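Local coordinates for protein superoxide dismutase [Ni] (Streptomyces coelicolor, PDB 1T6U) that catalyses the nickel-dependent dismutation of superoxide to hydrogen peroxide and dioxygen, working as a hexamer of four-helix-bundle subunits arranged as a hollow sphere, at residues A[23-28]-A[94-99]; A[71-76]-A[108-113]. The protein carries 1 engineered substitution. One frame throughout, in Å; residues are numbered along the deposited sequence.

Interaction 1. Residues A[23-28]-A[94-99]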
loop_
_atom_site.group_PDB
_atom_site.type_symbol
_atom_site.label_atom_id
_atom_site.label_comp_id
_atom_site.label_asym_id
_atom_site.label_seq_id
_atom_site.Cartn_x
_atom_site.Cartn_y
_atom_site.Cartn_z
ATOM N N ALA A 23 -21.156 1.961 -9.762
ATOM C CA ALA A 23 -22.067 1.351 -8.798
ATOM C C ALA A 23 -22.108 2.142 -7.492
ATOM O O ALA A 23 -23.192 2.354 -6.927
ATOM C CB ALA A 23 -21.710 -0.093 -8.516
ATOM N N VAL A 24 -20.972 2.570 -7.005
ATOM C CA VAL A 24 -20.904 3.415 -5.818
ATOM C C VAL A 24 -21.657 4.713 -6.029
ATOM O O VAL A 24 -22.444 5.129 -5.167
ATOM C CB VAL A 24 -19.443 3.644 -5.395
ATOM C CG1 VAL A 24 -19.365 4.663 -4.265
ATOM C CG2 VAL A 24 -18.820 2.338 -4.924
ATOM N N GLN A 25 -21.463 5.357 -7.168
ATOM C CA GLN A 25 -22.198 6.577 -7.478
ATOM C C GLN A 25 -23.709 6.315 -7.455
ATOM O O GLN A 25 -24.437 7.112 -6.855
ATOM C CB GLN A 25 -21.750 7.164 -8.821
ATOM C CG GLN A 25 -20.302 7.609 -8.817
ATOM C CD GLN A 25 -19.753 7.975 -10.179
ATOM O OE1 GLN A 25 -20.025 7.294 -11.177
ATOM N NE2 GLN A 25 -18.924 9.024 -10.206
ATOM N N GLU A 26 -24.183 5.224 -8.069
ATOM C CA GLU A 26 -25.624 4.931 -8.024
ATOM C C GLU A 26 -26.123 4.785 -6.592
ATOM O O GLU A 26 -27.183 5.282 -6.155
ATOM C CB GLU A 26 -25.899 3.685 -8.858
ATOM C CG GLU A 26 -25.625 3.815 -10.330
ATOM C CD GLU A 26 -25.498 2.539 -11.124
ATOM O OE1 GLU A 26 -25.640 2.559 -12.366
ATOM O OE2 GLU A 26 -25.239 1.456 -10.570
ATOM N N LYS A 27 -25.350 4.066 -5.782
ATOM C CA LYS A 27 -25.773 3.858 -4.401
ATOM C C LYS A 27 -25.791 5.133 -3.582
ATOM O O LYS A 27 -26.587 5.289 -2.671
ATOM C CB LYS A 27 -24.828 2.837 -3.736
ATOM C CG LYS A 27 -25.047 1.447 -4.335
ATOM C CD LYS A 27 -24.188 0.374 -3.778
ATOM C CE LYS A 27 -24.592 -1.018 -4.207
ATOM N NZ LYS A 27 -26.023 -1.379 -4.093
ATOM N N MET A 28 -24.915 6.057 -3.884
ATOM C CA MET A 28 -24.914 7.339 -3.191
ATOM C C MET A 28 -26.225 8.047 -3.404
ATOM O O MET A 28 -26.655 8.794 -2.577
ATOM C CB MET A 28 -23.732 8.231 -3.634
ATOM C CG MET A 28 -22.384 7.626 -3.237
ATOM S SD MET A 28 -20.944 8.632 -3.649
ATOM C CE MET A 28 -20.962 9.786 -2.275
ATOM N N PRO A 94 -23.465 8.991 -11.499
ATOM C CA PRO A 94 -23.034 7.782 -12.215
ATOM C C PRO A 94 -22.799 7.999 -13.719
ATOM O O PRO A 94 -22.102 7.148 -14.307
ATOM C CB PRO A 94 -24.171 6.794 -11.984
ATOM C CG PRO A 94 -25.227 7.480 -11.200
ATOM C CD PRO A 94 -24.770 8.834 -10.879
ATOM N N ALA A 95 -23.292 9.064 -14.338
ATOM C CA ALA A 95 -22.946 9.323 -15.712
ATOM C C ALA A 95 -21.454 9.572 -15.886
ATOM O O ALA A 95 -20.907 9.340 -16.955
ATOM C CB ALA A 95 -23.743 10.470 -16.314
ATOM N N THR A 96 -20.781 10.049 -14.868
ATOM C CA THR A 96 -19.333 10.272 -14.921
ATOM C C THR A 96 -18.639 8.913 -14.874
ATOM O O THR A 96 -17.697 8.682 -15.635
ATOM C CB THR A 96 -18.763 11.207 -13.850
ATOM O OG1 THR A 96 -18.947 10.701 -12.517
ATOM C CG2 THR A 96 -19.455 12.560 -13.927
ATOM N N GLY A 97 -19.096 8.020 -14.001
ATOM C CA GLY A 97 -18.543 6.672 -14.072
ATOM C C GLY A 97 -18.825 6.020 -15.420
ATOM O O GLY A 97 -17.964 5.283 -15.928
ATOM N N GLN A 98 -19.995 6.265 -15.999
ATOM C CA GLN A 98 -20.278 5.619 -17.280
ATOM C C GLN A 98 -19.397 6.158 -18.393
ATOM O O GLN A 98 -18.959 5.456 -19.306
ATOM C CB GLN A 98 -21.757 5.820 -17.596
ATOM C CG GLN A 98 -22.129 5.157 -18.924
ATOM C CD GLN A 98 -21.918 3.664 -18.865
ATOM O OE1 GLN A 98 -22.427 3.045 -17.906
ATOM N NE2 GLN A 98 -21.213 3.080 -19.837
ATOM N N LYS A 99 -19.111 7.463 -18.360
ATOM C CA LYS A 99 -18.195 8.081 -19.327
ATOM C C LYS A 99 -16.810 7.443 -19.220
ATOM O O LYS A 99 -16.203 7.101 -20.263
ATOM C CB LYS A 99 -18.066 9.601 -19.172
ATOM C CG LYS A 99 -17.326 10.190 -20.376
ATOM C CD LYS A 99 -17.254 11.684 -20.293
ATOM C CE LYS A 99 -16.666 12.339 -21.535
ATOM N NZ LYS A 99 -16.254 13.771 -21.355
#
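Q25 reaches from the later part of helix 12-30 onto the first turn of helix 94-115 and meets P94 along its stem and T96 and G97 at its tip. Its CB packs on the proline, 3.7 Å from P94 CA. With CG anti to the carbonyl carbon and the chain extended beyond it, the amide is carried across to the first turn of helix 94-115. There CD passes P94 CA at 3.9 Å, and the two amide atoms separate to different partners. OE1 accepts a weak hydrogen bond from the backbone of G97, with OE1 and G97 N 3.1 Å apart and an N-H...O angle of only 126°. NE2 donates to the hydroxyl of T96, 2.9 Å from NE2 to OG1, and the oxygen lies 30° out of the amide plane. The T96 hydroxyl is also bonded to D93 O, and Q25 NE2 to S91 O, so the buried amide is held by the first turn of the helix and, through S91 O, by the loop before it. G97 has no side chain to fill the place where OE1 comes in against the helix backbone. Beside this polar bridge, E26 lays its CG against P94 CB at 3.7 Å, an aliphatic contact at the solvent side, where E26 is exposed. The two helix segments run antiparallel, their axes 8.5 Å apart at an angle of 170°. Q25 also touches K44 of helix 34-62 and A88 of helix 74-89, which places its side chain among all four long helices of the bundle.

Interaction 2. Residues A[71-76]-A[108-113]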
loop_
_atom_site.group_PDB
_atom_site.type_symbol
_atom_site.label_atom_id
_atom_site.label_comp_id
_atom_site.label_asym_id
_atom_site.label_seq_id
_atom_site.Cartn_x
_atom_site.Cartn_y
_atom_site.Cartn_z
ATOM N N TYR A 71 -2.850 3.261 -34.447
ATOM C CA TYR A 71 -3.883 3.971 -33.720
ATOM C C TYR A 71 -3.327 5.288 -33.226
ATOM O O TYR A 71 -2.989 5.467 -32.072
ATOM C CB TYR A 71 -4.355 3.137 -32.527
ATOM C CG TYR A 71 -4.811 1.745 -32.928
ATOM C CD1 TYR A 71 -3.972 0.637 -32.861
ATOM C CD2 TYR A 71 -6.113 1.571 -33.398
ATOM C CE1 TYR A 71 -4.432 -0.603 -33.242
ATOM C CE2 TYR A 71 -6.583 0.310 -33.778
ATOM C CZ TYR A 71 -5.728 -0.777 -33.699
ATOM O OH TYR A 71 -6.171 -2.028 -34.066
ATOM N N PRO A 72 -3.238 6.249 -34.120
ATOM C CA PRO A 72 -2.689 7.540 -33.752
ATOM C C PRO A 72 -3.479 8.309 -32.700
ATOM O O PRO A 72 -2.948 9.250 -32.082
ATOM C CB PRO A 72 -2.707 8.329 -35.077
ATOM C CG PRO A 72 -3.690 7.609 -35.954
ATOM C CD PRO A 72 -3.637 6.147 -35.540
ATOM N N GLU A 73 -4.723 7.931 -32.485
ATOM C CA GLU A 73 -5.601 8.508 -31.479
ATOM C C GLU A 73 -5.431 7.883 -30.116
ATOM O O GLU A 73 -6.024 8.393 -29.166
ATOM C CB GLU A 73 -7.066 8.281 -31.907
ATOM C CG GLU A 73 -7.553 6.855 -31.670
ATOM C CD GLU A 73 -7.390 5.858 -32.792
ATOM O OE1 GLU A 73 -6.418 5.956 -33.584
ATOM O OE2 GLU A 73 -8.282 4.967 -32.837
ATOM N N LEU A 74 -4.678 6.822 -29.975
ATOM C CA LEU A 74 -4.592 6.029 -28.756
ATOM C C LEU A 74 -3.963 6.765 -27.595
ATOM O O LEU A 74 -4.440 6.724 -26.464
ATOM C CB LEU A 74 -3.815 4.734 -29.063
ATOM C CG LEU A 74 -3.714 3.788 -27.861
ATOM C CD1 LEU A 74 -5.075 3.465 -27.226
ATOM C CD2 LEU A 74 -3.020 2.484 -28.250
ATOM N N HIS A 75 -2.887 7.512 -27.864
ATOM C CA HIS A 75 -2.319 8.324 -26.791
ATOM C C HIS A 75 -3.331 9.261 -26.157
ATOM O O HIS A 75 -3.446 9.317 -24.933
ATOM C CB HIS A 75 -1.138 9.168 -27.316
ATOM C CG HIS A 75 0.124 8.441 -27.571
ATOM N ND1 HIS A 75 0.540 7.358 -26.841
ATOM C CD2 HIS A 75 1.100 8.656 -28.476
ATOM C CE1 HIS A 75 1.728 6.936 -27.306
ATOM N NE2 HIS A 75 2.079 7.721 -28.310
ATOM N N GLN A 76 -4.041 10.025 -26.986
ATOM C CA GLN A 76 -5.053 10.970 -26.493
ATOM C C GLN A 76 -6.222 10.243 -25.876
ATOM O O GLN A 76 -6.797 10.754 -24.886
ATOM C CB GLN A 76 -5.543 11.904 -27.593
ATOM C CG GLN A 76 -6.420 13.025 -27.067
ATOM C CD GLN A 76 -5.696 14.012 -26.195
ATOM O OE1 GLN A 76 -4.643 14.542 -26.552
ATOM N NE2 GLN A 76 -6.238 14.287 -25.010
ATOM N N ASP A 108 -10.473 -1.060 -24.843
ATOM C CA ASP A 108 -10.647 -2.514 -24.908
ATOM C C ASP A 108 -10.807 -2.964 -26.345
ATOM O O ASP A 108 -10.243 -3.964 -26.766
ATOM C CB ASP A 108 -11.839 -2.911 -24.035
ATOM C CG ASP A 108 -12.130 -4.388 -24.046
ATOM O OD1 ASP A 108 -11.565 -5.069 -23.183
ATOM O OD2 ASP A 108 -12.910 -4.775 -24.949
ATOM N N LYS A 109 -11.528 -2.200 -27.144
ATOM C CA LYS A 109 -11.739 -2.580 -28.540
ATOM C C LYS A 109 -10.394 -2.641 -29.281
ATOM O O LYS A 109 -10.075 -3.574 -30.017
ATOM C CB LYS A 109 -12.703 -1.613 -29.204
ATOM C CG LYS A 109 -12.960 -1.925 -30.692
ATOM C CD LYS A 109 -13.849 -0.853 -31.355
ATOM C CE LYS A 109 -14.056 -1.074 -32.845
ATOM N NZ LYS A 109 -14.828 0.021 -33.554
ATOM N N ILE A 110 -9.553 -1.637 -29.089
ATOM C CA ILE A 110 -8.194 -1.584 -29.686
ATOM C C ILE A 110 -7.311 -2.709 -29.157
ATOM O O ILE A 110 -6.674 -3.458 -29.902
ATOM C CB ILE A 110 -7.613 -0.180 -29.463
ATOM C CG1 ILE A 110 -8.430 0.896 -30.225
ATOM C CG2 ILE A 110 -6.145 -0.084 -29.788
ATOM C CD1 ILE A 110 -7.965 2.307 -29.967
ATOM N N PHE A 111 -7.302 -2.858 -27.809
ATOM C CA PHE A 111 -6.567 -3.952 -27.185
ATOM C C PHE A 111 -6.820 -5.279 -27.901
ATOM O O PHE A 111 -5.917 -5.993 -28.351
ATOM C CB PHE A 111 -6.905 -4.002 -25.698
ATOM C CG PHE A 111 -6.191 -5.143 -24.987
ATOM C CD1 PHE A 111 -4.921 -4.987 -24.487
ATOM C CD2 PHE A 111 -6.773 -6.404 -24.847
ATOM C CE1 PHE A 111 -4.268 -6.043 -23.851
ATOM C CE2 PHE A 111 -6.144 -7.443 -24.186
ATOM C CZ PHE A 111 -4.859 -7.276 -23.702
ATOM N N TRP A 112 -8.096 -5.661 -27.993
ATOM C CA TRP A 112 -8.398 -6.999 -28.575
ATOM C C TRP A 112 -8.073 -7.011 -30.051
ATOM O O TRP A 112 -7.668 -8.071 -30.526
ATOM C CB TRP A 112 -9.823 -7.462 -28.228
ATOM C CG TRP A 112 -9.882 -7.779 -26.751
ATOM C CD1 TRP A 112 -10.518 -7.046 -25.757
ATOM C CD2 TRP A 112 -9.268 -8.896 -26.129
ATOM N NE1 TRP A 112 -10.316 -7.668 -24.566
ATOM C CE2 TRP A 112 -9.564 -8.800 -24.756
ATOM C CE3 TRP A 112 -8.502 -9.972 -26.580
ATOM C CZ2 TRP A 112 -9.117 -9.744 -23.822
ATOM C CZ3 TRP A 112 -8.070 -10.892 -25.659
ATOM C CH2 TRP A 112 -8.376 -10.782 -24.297
ATOM N N GLU A 113 -8.196 -5.923 -30.778
ATOM C CA GLU A 113 -7.712 -5.957 -32.186
ATOM C C GLU A 113 -6.226 -6.290 -32.245
ATOM O O GLU A 113 -5.717 -7.088 -33.027
ATOM C CB GLU A 113 -7.977 -4.617 -32.873
ATOM C CG GLU A 113 -9.442 -4.419 -33.150
ATOM C CD GLU A 113 -9.836 -3.116 -33.822
ATOM O OE1 GLU A 113 -8.957 -2.314 -34.186
ATOM O OE2 GLU A 113 -11.055 -2.889 -34.013
#
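Y71 and I110 make the apolar heart of this contact through a CH-pi interaction. I110 CG2 stands over the ring of Y71, 3.7 Å from its centroid and only 4° off the normal, so the methyl is nearly centred on one face. That methyl is anti to the backbone N of I110, while CG1 leaves on the other branch (chi1 -65°) and carries CD1 past the ring toward the turn of segment 71-76. There CD1 comes 4.0 Å from Y71 CD2 and meets L74 CD1 at 4.1 Å, the two side chains lying alongside and pointing opposite ways. E73 adds a looser contact at the exposed side: its chain folds back at the CB-CG bond and brings OE2 to 3.9 Å from I110 CD1.

The backbone beneath these side chains is a type I beta turn from Y71 to L74, closed by a bond from L74 N to Y71 O. It links the short helix 65-70 to helix 74-89, and in this four-helix-bundle subunit the turn is set against the last turns of helix 94-115. L74 also packs on F63, and H75, in the first turn of helix 74-89, stacks on F68 and hydrogen-bonds to Q76 of a neighbouring subunit.

The polar link across the contact is a single hydrogen bond, in which the phenol of Y71 donates to the carboxylate of E113, 2.8 Å from OH to OE1. The acceptor uses the lone pair turned away from its other oxygen. OE1 lies at the edge of the Y71 ring, near its plane, although ring and carboxylate planes are 39° apart.

Interactions 1 and 2 occupy the two ends of helix 94-115, with its first turn in 94-99 and its late turns in 108-113. Their centres lie 24 Å apart, on opposite sides of the chain's centre, and their nearest atoms are about 11 Å apart, so they share the helix without touching. Interaction 1 ties its start to helix 12-30, and interaction 2 ties its later part to the turn leading into helix 74-89. Neither includes a nickel ligand; the nearest approach is from interaction 1, where the E26 side chain is about 12 Å from a bound nickel ion and A23, in the same segment, packs on C6, a nickel ligand, of a neighbouring subunit.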